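Local coordinates for malonyl CoA:acyl carrier protein malonyltransferase (Streptomyces coelicolor, PDB 1NM2) that probably transfers the malonyl group from malonyl-CoA to holo acyl carrier protein, a step in fatty acid biosynthesis, at residues 8-13 / 62-67; 117-122 / 243-248; 281-286 / 295-300. All blocks are in the same frame, centred on the assembly; numbering follows the deposited sequence.

Contact 1: residues 8-13 / 62-67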
loop_
_atom_site.group_PDB
_atom_site.type_symbol
_atom_site.label_atom_id
_atom_site.label_comp_id
_atom_site.label_asym_id
_atom_site.label_seq_id
_atom_site.Cartn_x
_atom_site.Cartn_y
_atom_site.Cartn_z
ATOM N N PRO A 8 0.442 3.012 -3.764
ATOM C CA PRO A 8 -0.827 2.634 -3.135
ATOM C C PRO A 8 -0.939 1.190 -2.652
ATOM O O PRO A 8 -0.031 0.373 -2.846
ATOM C CB PRO A 8 -1.849 2.957 -4.218
ATOM C CG PRO A 8 -1.112 2.575 -5.464
ATOM C CD PRO A 8 0.290 3.123 -5.226
ATOM N N GLY A 9 -2.072 0.896 -2.016
ATOM C CA GLY A 9 -2.342 -0.435 -1.499
ATOM C C GLY A 9 -3.634 -1.002 -2.062
ATOM O O GLY A 9 -4.211 -0.432 -2.992
ATOM N N GLN A 10 -4.095 -2.119 -1.496
ATOM C CA GLN A 10 -5.320 -2.771 -1.960
ATOM C C GLN A 10 -6.510 -1.832 -2.024
ATOM O O GLN A 10 -6.712 -0.995 -1.139
ATOM C CB GLN A 10 -5.678 -3.967 -1.072
ATOM C CG GLN A 10 -4.840 -5.206 -1.333
ATOM C CD GLN A 10 -5.464 -6.461 -0.755
ATOM O OE1 GLN A 10 -6.596 -6.815 -1.086
ATOM N NE2 GLN A 10 -4.728 -7.142 0.107
ATOM N N GLY A 11 -7.311 -1.998 -3.073
ATOM C CA GLY A 11 -8.473 -1.150 -3.260
ATOM C C GLY A 11 -8.233 -0.181 -4.399
ATOM O O GLY A 11 -9.172 0.268 -5.052
ATOM N N ALA A 12 -6.965 0.139 -4.640
ATOM C CA ALA A 12 -6.593 1.066 -5.701
ATOM C C ALA A 12 -6.747 0.475 -7.101
ATOM O O ALA A 12 -7.019 1.198 -8.061
ATOM C CB ALA A 12 -5.152 1.542 -5.494
ATOM N N GLN A 13 -6.575 -0.838 -7.217
ATOM C CA GLN A 13 -6.676 -1.498 -8.511
ATOM C C GLN A 13 -8.107 -1.596 -9.041
ATOM O O GLN A 13 -9.055 -1.766 -8.275
ATOM C CB GLN A 13 -6.069 -2.905 -8.436
ATOM C CG GLN A 13 -7.002 -3.970 -7.879
ATOM C CD GLN A 13 -7.134 -3.953 -6.362
ATOM O OE1 GLN A 13 -6.667 -3.037 -5.682
ATOM N NE2 GLN A 13 -7.785 -4.979 -5.828
ATOM N N PRO A 62 0.425 -8.735 -5.636
ATOM C CA PRO A 62 1.510 -8.703 -6.630
ATOM C C PRO A 62 1.201 -7.803 -7.834
ATOM O O PRO A 62 2.099 -7.192 -8.405
ATOM C CB PRO A 62 1.675 -10.173 -7.024
ATOM C CG PRO A 62 0.322 -10.772 -6.744
ATOM C CD PRO A 62 -0.051 -10.111 -5.424
ATOM N N LEU A 63 -0.067 -7.733 -8.224
ATOM C CA LEU A 63 -0.463 -6.891 -9.347
ATOM C C LEU A 63 -0.166 -5.421 -9.047
ATOM O O LEU A 63 0.346 -4.696 -9.898
ATOM C CB LEU A 63 -1.955 -7.066 -9.643
ATOM C CG LEU A 63 -2.557 -6.194 -10.751
ATOM C CD1 LEU A 63 -1.816 -6.415 -12.070
ATOM C CD2 LEU A 63 -4.036 -6.560 -10.917
ATOM N N LEU A 64 -0.496 -4.984 -7.836
ATOM C CA LEU A 64 -0.256 -3.602 -7.433
ATOM C C LEU A 64 1.231 -3.270 -7.425
ATOM O O LEU A 64 1.631 -2.190 -7.861
ATOM C CB LEU A 64 -0.848 -3.341 -6.038
ATOM C CG LEU A 64 -2.368 -3.157 -5.994
ATOM C CD1 LEU A 64 -2.878 -3.254 -4.568
ATOM C CD2 LEU A 64 -2.714 -1.808 -6.608
ATOM N N VAL A 65 2.049 -4.196 -6.936
ATOM C CA VAL A 65 3.493 -3.973 -6.871
ATOM C C VAL A 65 4.101 -3.875 -8.273
ATOM O O VAL A 65 4.922 -2.995 -8.543
ATOM C CB VAL A 65 4.199 -5.094 -6.066
ATOM C CG1 VAL A 65 5.706 -4.881 -6.080
ATOM C CG2 VAL A 65 3.697 -5.092 -4.606
ATOM N N ALA A 66 3.688 -4.769 -9.165
ATOM C CA ALA A 66 4.193 -4.752 -10.533
ATOM C C ALA A 66 3.807 -3.448 -11.217
ATOM O O ALA A 66 4.589 -2.887 -11.983
ATOM C CB ALA A 66 3.639 -5.936 -11.318
ATOM N N ALA A 67 2.597 -2.969 -10.945
ATOM C CA ALA A 67 2.126 -1.719 -11.541
ATOM C C ALA A 67 2.973 -0.540 -11.064
ATOM O O ALA A 67 3.342 0.329 -11.855
ATOM C CB ALA A 67 0.655 -1.484 -11.182
#
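The GQGAQ loop of the acyltransferase fold, Gly9 to Gln13, rests on Leu64 of helix 57-75. Leu64 carries the contact from the helix side, reaching into the loop with both methyls. Its CD1 sits over the flat face of the Gly9-Gln10 peptide: Gly9 C and Gln10 N each lie 3.5 Å from Leu64 CD1. Its CD2 turns to the other end of the loop. Leu64 CD2 stands 4.0 Å from Gln13 CB and 4.3 Å from Ala12 CB. Chi1 of Leu64 is -77°, which sets CG opposite the carbonyl carbon and sends the fork out towards the loop. Pro278 packs on Ala12 and on Leu64 as well.

Gln13 crosses Leu64 at about a right angle. Its chain bends at chi2 (-78°), and the amide folds back on its own loop. Gly11 N donates to Gln13 OE1 at 2.9 Å, a moderately bent bond with the donor 17° off the carbonyl plane. Gln13 NE2 is held by Ile54 O, so both ends of this amide are fixed. Ala12 N bonds to Gly9 O at 3.3 Å and closes a type II turn, in which the backbone angles of Gly11 call for glycine. The Gln10 side chain comes within about 3 Å, nearest atoms, of a bound acetate that mimics a malonyl group. Such a braced glycine-rich loop after the first strand is characteristic of the malonyltransferase active site.

Contact 2: residues 117-122 / 243-248; sequences LSLVRR and EVLDRL
Leu245 and Leu248 of helix 241-251 meet Leu119 of helix 113-132 in a small, buried helix-helix packing contact. It belongs to the helical layers around the alpha/beta hydrolase-like core. The nearest CA atoms, those of Leu119 and Leu248, are 9.8 Å apart, and side-chain ends bridge the gap. No hydrogen bond crosses it.

At the start of the second segment, Val244 packs on Val238 of a neighbouring loop. Leu245 comes next. Its CB does not aim at the other helix, but its end bends nearer. With chi1 at -179° the fork lies opposite the backbone N, and CD1 is the methyl that reaches Leu119. The two leucines are set at a slant to each other. Leu245 also touches Ala217 of helix 207-217, and Leu119 touches Leu213 of the same helix, so a third helix flanks the contact.

Arg247 lies on another side of its helix, where NH1 forms a salt bridge to Asp234 OD2. Leu248 follows one turn after Leu245 and points its CB at Leu119. Its backbone N is bonded to Val244 O at 3.0 Å. Both leucines present one methyl each to the same methyl of Leu119. Leu119 CD2 lies 4.1 Å from Leu245 CD1 and 4.3 Å from Leu248 CD1. Leu245 CD1 and Leu248 CD1 are themselves 4.3 Å apart, so the three carbons form a nearly equilateral triangle.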
loop_
_atom_site.group_PDB
_atom_site.type_symbol
_atom_site.label_atom_id
_atom_site.label_comp_id
_atom_site.label_asym_id
_atom_site.label_seq_id
_atom_site.Cartn_x
_atom_site.Cartn_y
_atom_site.Cartn_z
ATOM N N LEU A 117 8.433 -8.943 -5.762
ATOM C CA LEU A 117 7.224 -9.560 -6.294
ATOM C C LEU A 117 7.050 -10.957 -5.705
ATOM O O LEU A 117 5.929 -11.403 -5.473
ATOM C CB LEU A 117 7.296 -9.624 -7.822
ATOM C CG LEU A 117 7.299 -8.263 -8.530
ATOM C CD1 LEU A 117 7.564 -8.460 -10.004
ATOM C CD2 LEU A 117 5.964 -7.554 -8.321
ATOM N N SER A 118 8.163 -11.637 -5.457
ATOM C CA SER A 118 8.126 -12.972 -4.870
ATOM C C SER A 118 7.649 -12.871 -3.424
ATOM O O SER A 118 6.872 -13.702 -2.948
ATOM C CB SER A 118 9.514 -13.610 -4.914
ATOM O OG SER A 118 9.518 -14.865 -4.244
ATOM N N LEU A 119 8.115 -11.841 -2.728
ATOM C CA LEU A 119 7.732 -11.621 -1.340
ATOM C C LEU A 119 6.255 -11.251 -1.222
ATOM O O LEU A 119 5.543 -11.759 -0.351
ATOM C CB LEU A 119 8.572 -10.495 -0.732
ATOM C CG LEU A 119 8.281 -10.176 0.738
ATOM C CD1 LEU A 119 8.782 -11.320 1.619
ATOM C CD2 LEU A 119 8.965 -8.868 1.127
ATOM N N VAL A 120 5.796 -10.352 -2.090
ATOM C CA VAL A 120 4.408 -9.910 -2.042
ATOM C C VAL A 120 3.432 -10.989 -2.522
ATOM O O VAL A 120 2.276 -11.017 -2.096
ATOM C CB VAL A 120 4.216 -8.590 -2.839
ATOM C CG1 VAL A 120 4.230 -8.857 -4.336
ATOM C CG2 VAL A 120 2.930 -7.917 -2.412
ATOM N N ARG A 121 3.892 -11.878 -3.400
ATOM C CA ARG A 121 3.047 -12.972 -3.880
ATOM C C ARG A 121 2.765 -13.808 -2.622
ATOM O O ARG A 121 1.634 -14.203 -2.362
ATOM C CB ARG A 121 3.810 -13.828 -4.900
ATOM C CG ARG A 121 2.975 -14.555 -5.970
ATOM C CD ARG A 121 1.609 -15.040 -5.509
ATOM N NE ARG A 121 1.212 -16.272 -6.191
ATOM C CZ ARG A 121 -0.039 -16.590 -6.518
ATOM N NH1 ARG A 121 -1.038 -15.764 -6.239
ATOM N NH2 ARG A 121 -0.295 -17.748 -7.114
ATOM N N ARG A 122 3.813 -14.060 -1.839
ATOM C CA ARG A 122 3.684 -14.829 -0.601
ATOM C C ARG A 122 2.866 -14.047 0.428
ATOM O O ARG A 122 2.098 -14.623 1.199
ATOM C CB ARG A 122 5.067 -15.148 -0.025
ATOM C CG ARG A 122 5.895 -16.084 -0.890
ATOM C CD ARG A 122 5.258 -17.466 -0.949
ATOM N NE ARG A 122 5.925 -18.351 -1.900
ATOM C CZ ARG A 122 5.645 -19.645 -2.029
ATOM N NH1 ARG A 122 4.712 -20.200 -1.263
ATOM N NH2 ARG A 122 6.290 -20.381 -2.928
ATOM N N GLU A 243 16.062 -4.015 8.982
ATOM C CA GLU A 243 14.969 -3.453 9.775
ATOM C C GLU A 243 13.787 -3.131 8.861
ATOM O O GLU A 243 12.623 -3.225 9.273
ATOM C CB GLU A 243 15.426 -2.202 10.543
ATOM C CG GLU A 243 16.316 -2.529 11.744
ATOM C CD GLU A 243 16.681 -1.313 12.584
ATOM O OE1 GLU A 243 17.298 -1.496 13.656
ATOM O OE2 GLU A 243 16.356 -0.177 12.179
ATOM N N VAL A 244 14.082 -2.762 7.615
ATOM C CA VAL A 244 13.030 -2.472 6.648
ATOM C C VAL A 244 12.257 -3.768 6.389
ATOM O O VAL A 244 11.025 -3.800 6.448
ATOM C CB VAL A 244 13.610 -1.963 5.301
ATOM C CG1 VAL A 244 12.541 -2.040 4.209
ATOM C CG2 VAL A 244 14.095 -0.520 5.451
ATOM N N LEU A 245 12.993 -4.837 6.106
ATOM C CA LEU A 245 12.387 -6.134 5.843
ATOM C C LEU A 245 11.616 -6.688 7.043
ATOM O O LEU A 245 10.514 -7.227 6.886
ATOM C CB LEU A 245 13.461 -7.134 5.404
ATOM C CG LEU A 245 12.988 -8.552 5.057
ATOM C CD1 LEU A 245 11.896 -8.498 4.003
ATOM C CD2 LEU A 245 14.162 -9.371 4.565
ATOM N N ASP A 246 12.186 -6.569 8.239
ATOM C CA ASP A 246 11.510 -7.076 9.426
ATOM C C ASP A 246 10.195 -6.329 9.624
ATOM O O ASP A 246 9.183 -6.932 9.985
ATOM C CB ASP A 246 12.390 -6.941 10.678
ATOM C CG ASP A 246 13.590 -7.887 10.664
ATOM O OD1 ASP A 246 13.505 -8.969 10.051
ATOM O OD2 ASP A 246 14.619 -7.557 11.284
ATOM N N ARG A 247 10.211 -5.019 9.380
ATOM C CA ARG A 247 9.008 -4.207 9.519
ATOM C C ARG A 247 7.935 -4.628 8.511
ATOM O O ARG A 247 6.753 -4.701 8.855
ATOM C CB ARG A 247 9.345 -2.724 9.347
ATOM C CG ARG A 247 9.973 -2.097 10.577
ATOM C CD ARG A 247 10.444 -0.678 10.317
ATOM N NE ARG A 247 10.845 -0.019 11.557
ATOM C CZ ARG A 247 10.183 0.993 12.114
ATOM N NH1 ARG A 247 9.082 1.472 11.538
ATOM N NH2 ARG A 247 10.619 1.521 13.249
ATOM N N LEU A 248 8.346 -4.906 7.273
ATOM C CA LEU A 248 7.414 -5.341 6.230
ATOM C C LEU A 248 6.714 -6.633 6.653
ATOM O O LEU A 248 5.498 -6.768 6.523
ATOM C CB LEU A 248 8.154 -5.607 4.909
ATOM C CG LEU A 248 8.720 -4.451 4.080
ATOM C CD1 LEU A 248 9.579 -5.015 2.951
ATOM C CD2 LEU A 248 7.578 -3.611 3.512
#

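Contact 3: residues 281-286 / 295-300; sequences TLTGLA and TLALKT
Thr283 faces Thr295 and Ala297, two residues on one side of strand 294-297. Its methyl and hydroxyl divide the work. Thr283 CG2 meets Thr295, at 3.5 Å from OG1 and 3.7 Å from CB. Thr283 OG1 stands 3.4 Å from Ala297 CB. Chi1 of Thr283 is -69°, which keeps the hydroxyl beside the backbone N and swings the methyl towards Thr295. One turn on, Ala286 CB packs on Thr295 CG2 at 3.7 Å.

No hydrogen bond joins the two segments. The Thr283 hydroxyl is bonded instead to Glu275 OE1. The other oxygen of that carboxylate, OE2, takes the Leu282 N, so Glu275 grips the first turn of the helix. A valine at Thr283 would probably leave Glu275 OE1 without its hydroxyl partner, with the carboxylate held to the helix mainly through OE2. Further out, Leu296 is bonded through its backbone to Ile273 and Glu275 on strand 272-275, and its side chain turns to helix 304-314.

The axes of 281-286 and 295-297 approach to 8.0 Å and run nearly antiparallel, at 163°. This packs the helix on the second strand of a beta-alpha-beta crossover, where helix 281-289 joins the adjacent parallel strands 272-275 and 294-297.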
loop_
_atom_site.group_PDB
_atom_site.type_symbol
_atom_site.label_atom_id
_atom_site.label_comp_id
_atom_site.label_asym_id
_atom_site.label_seq_id
_atom_site.Cartn_x
_atom_site.Cartn_y
_atom_site.Cartn_z
ATOM N N THR A 281 -5.832 7.373 -4.673
ATOM C CA THR A 281 -6.143 7.245 -3.253
ATOM C C THR A 281 -5.199 8.017 -2.328
ATOM O O THR A 281 -5.653 8.827 -1.520
ATOM C CB THR A 281 -6.157 5.760 -2.822
ATOM O OG1 THR A 281 -4.885 5.168 -3.109
ATOM C CG2 THR A 281 -7.243 4.997 -3.577
ATOM N N LEU A 282 -3.897 7.775 -2.433
ATOM C CA LEU A 282 -2.951 8.481 -1.567
ATOM C C LEU A 282 -2.889 9.964 -1.927
ATOM O O LEU A 282 -2.693 10.815 -1.061
ATOM C CB LEU A 282 -1.555 7.839 -1.652
ATOM C CG LEU A 282 -1.489 6.357 -1.233
ATOM C CD1 LEU A 282 -0.035 5.889 -1.201
ATOM C CD2 LEU A 282 -2.123 6.172 0.146
ATOM N N THR A 283 -3.072 10.275 -3.205
ATOM C CA THR A 283 -3.057 11.664 -3.659
ATOM C C THR A 283 -4.246 12.408 -3.050
ATOM O O THR A 283 -4.127 13.566 -2.654
ATOM C CB THR A 283 -3.139 11.752 -5.197
ATOM O OG1 THR A 283 -1.919 11.261 -5.767
ATOM C CG2 THR A 283 -3.347 13.187 -5.639
ATOM N N GLY A 284 -5.388 11.735 -2.976
ATOM C CA GLY A 284 -6.566 12.351 -2.391
ATOM C C GLY A 284 -6.328 12.677 -0.925
ATOM O O GLY A 284 -6.742 13.731 -0.432
ATOM N N LEU A 285 -5.652 11.771 -0.224
ATOM C CA LEU A 285 -5.346 11.970 1.190
ATOM C C LEU A 285 -4.374 13.134 1.366
ATOM O O LEU A 285 -4.521 13.952 2.278
ATOM C CB LEU A 285 -4.737 10.697 1.790
ATOM C CG LEU A 285 -5.706 9.569 2.165
ATOM C CD1 LEU A 285 -4.935 8.295 2.491
ATOM C CD2 LEU A 285 -6.538 10.003 3.359
ATOM N N ALA A 286 -3.386 13.207 0.483
ATOM C CA ALA A 286 -2.388 14.263 0.547
ATOM C C ALA A 286 -3.023 15.641 0.364
ATOM O O ALA A 286 -2.654 16.594 1.051
ATOM C CB ALA A 286 -1.315 14.035 -0.511
ATOM N N THR A 295 0.640 17.610 -5.801
ATOM C CA THR A 295 0.424 16.172 -5.884
ATOM C C THR A 295 0.078 15.763 -7.308
ATOM O O THR A 295 -0.562 16.517 -8.046
ATOM C CB THR A 295 -0.732 15.714 -4.966
ATOM O OG1 THR A 295 -1.941 16.370 -5.365
ATOM C CG2 THR A 295 -0.438 16.051 -3.518
ATOM N N LEU A 296 0.507 14.566 -7.690
ATOM C CA LEU A 296 0.217 14.043 -9.017
ATOM C C LEU A 296 0.097 12.530 -8.926
ATOM O O LEU A 296 0.958 11.860 -8.350
ATOM C CB LEU A 296 1.323 14.427 -10.008
ATOM C CG LEU A 296 1.076 14.084 -11.487
ATOM C CD1 LEU A 296 1.983 14.927 -12.373
ATOM C CD2 LEU A 296 1.315 12.603 -11.733
ATOM N N ALA A 297 -0.983 11.995 -9.484
ATOM C CA ALA A 297 -1.209 10.558 -9.473
ATOM C C ALA A 297 -1.022 9.996 -10.877
ATOM O O ALA A 297 -1.580 10.518 -11.843
ATOM C CB ALA A 297 -2.620 10.252 -8.973
ATOM N N LEU A 298 -0.215 8.947 -10.989
ATOM C CA LEU A 298 0.011 8.302 -12.275
ATOM C C LEU A 298 -1.086 7.270 -12.501
ATOM O O LEU A 298 -1.184 6.287 -11.766
ATOM C CB LEU A 298 1.370 7.602 -12.304
ATOM C CG LEU A 298 2.611 8.496 -12.300
ATOM C CD1 LEU A 298 3.855 7.628 -12.254
ATOM C CD2 LEU A 298 2.612 9.380 -13.542
ATOM N N LYS A 299 -1.924 7.503 -13.505
ATOM C CA LYS A 299 -2.991 6.564 -13.814
ATOM C C LYS A 299 -2.730 5.875 -15.151
ATOM O O LYS A 299 -2.994 4.682 -15.299
ATOM C CB LYS A 299 -4.336 7.285 -13.811
ATOM C CG LYS A 299 -4.660 7.886 -12.443
ATOM C CD LYS A 299 -6.025 8.551 -12.417
ATOM C CE LYS A 299 -6.358 9.059 -11.024
ATOM N NZ LYS A 299 -7.720 9.652 -10.962
ATOM N N THR A 300 -2.194 6.623 -16.115
ATOM C CA THR A 300 -1.865 6.068 -17.433
ATOM C C THR A 300 -0.580 6.720 -17.938
ATOM O O THR A 300 -0.161 7.759 -17.429
ATOM C CB THR A 300 -2.975 6.334 -18.487
ATOM O OG1 THR A 300 -3.007 7.730 -18.805
ATOM C CG2 THR A 300 -4.344 5.899 -17.963
#

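How the contacts relate
Contact 2 is buried, contact 3 partly so, and contact 1 is a surface contact although its central leucine is buried. Contact 2 is purely apolar. Contact 1 sets a leucine against main chain near the acetate site, and contact 3 packs small side chains at one edge strand of the parallel sheet. Contacts 1 and 2 join through helices 57-75 and 113-132: Val65 CG1 lies 3.5 Å from Leu117 CD2, and Pro62 also packs on Val120. Contact 1 meets contact 3 where Pro8 packs on Thr281 and Leu282. Contacts 2 and 3 do not touch; their centres are about 24 Å apart, on opposite sides of the chain's centre.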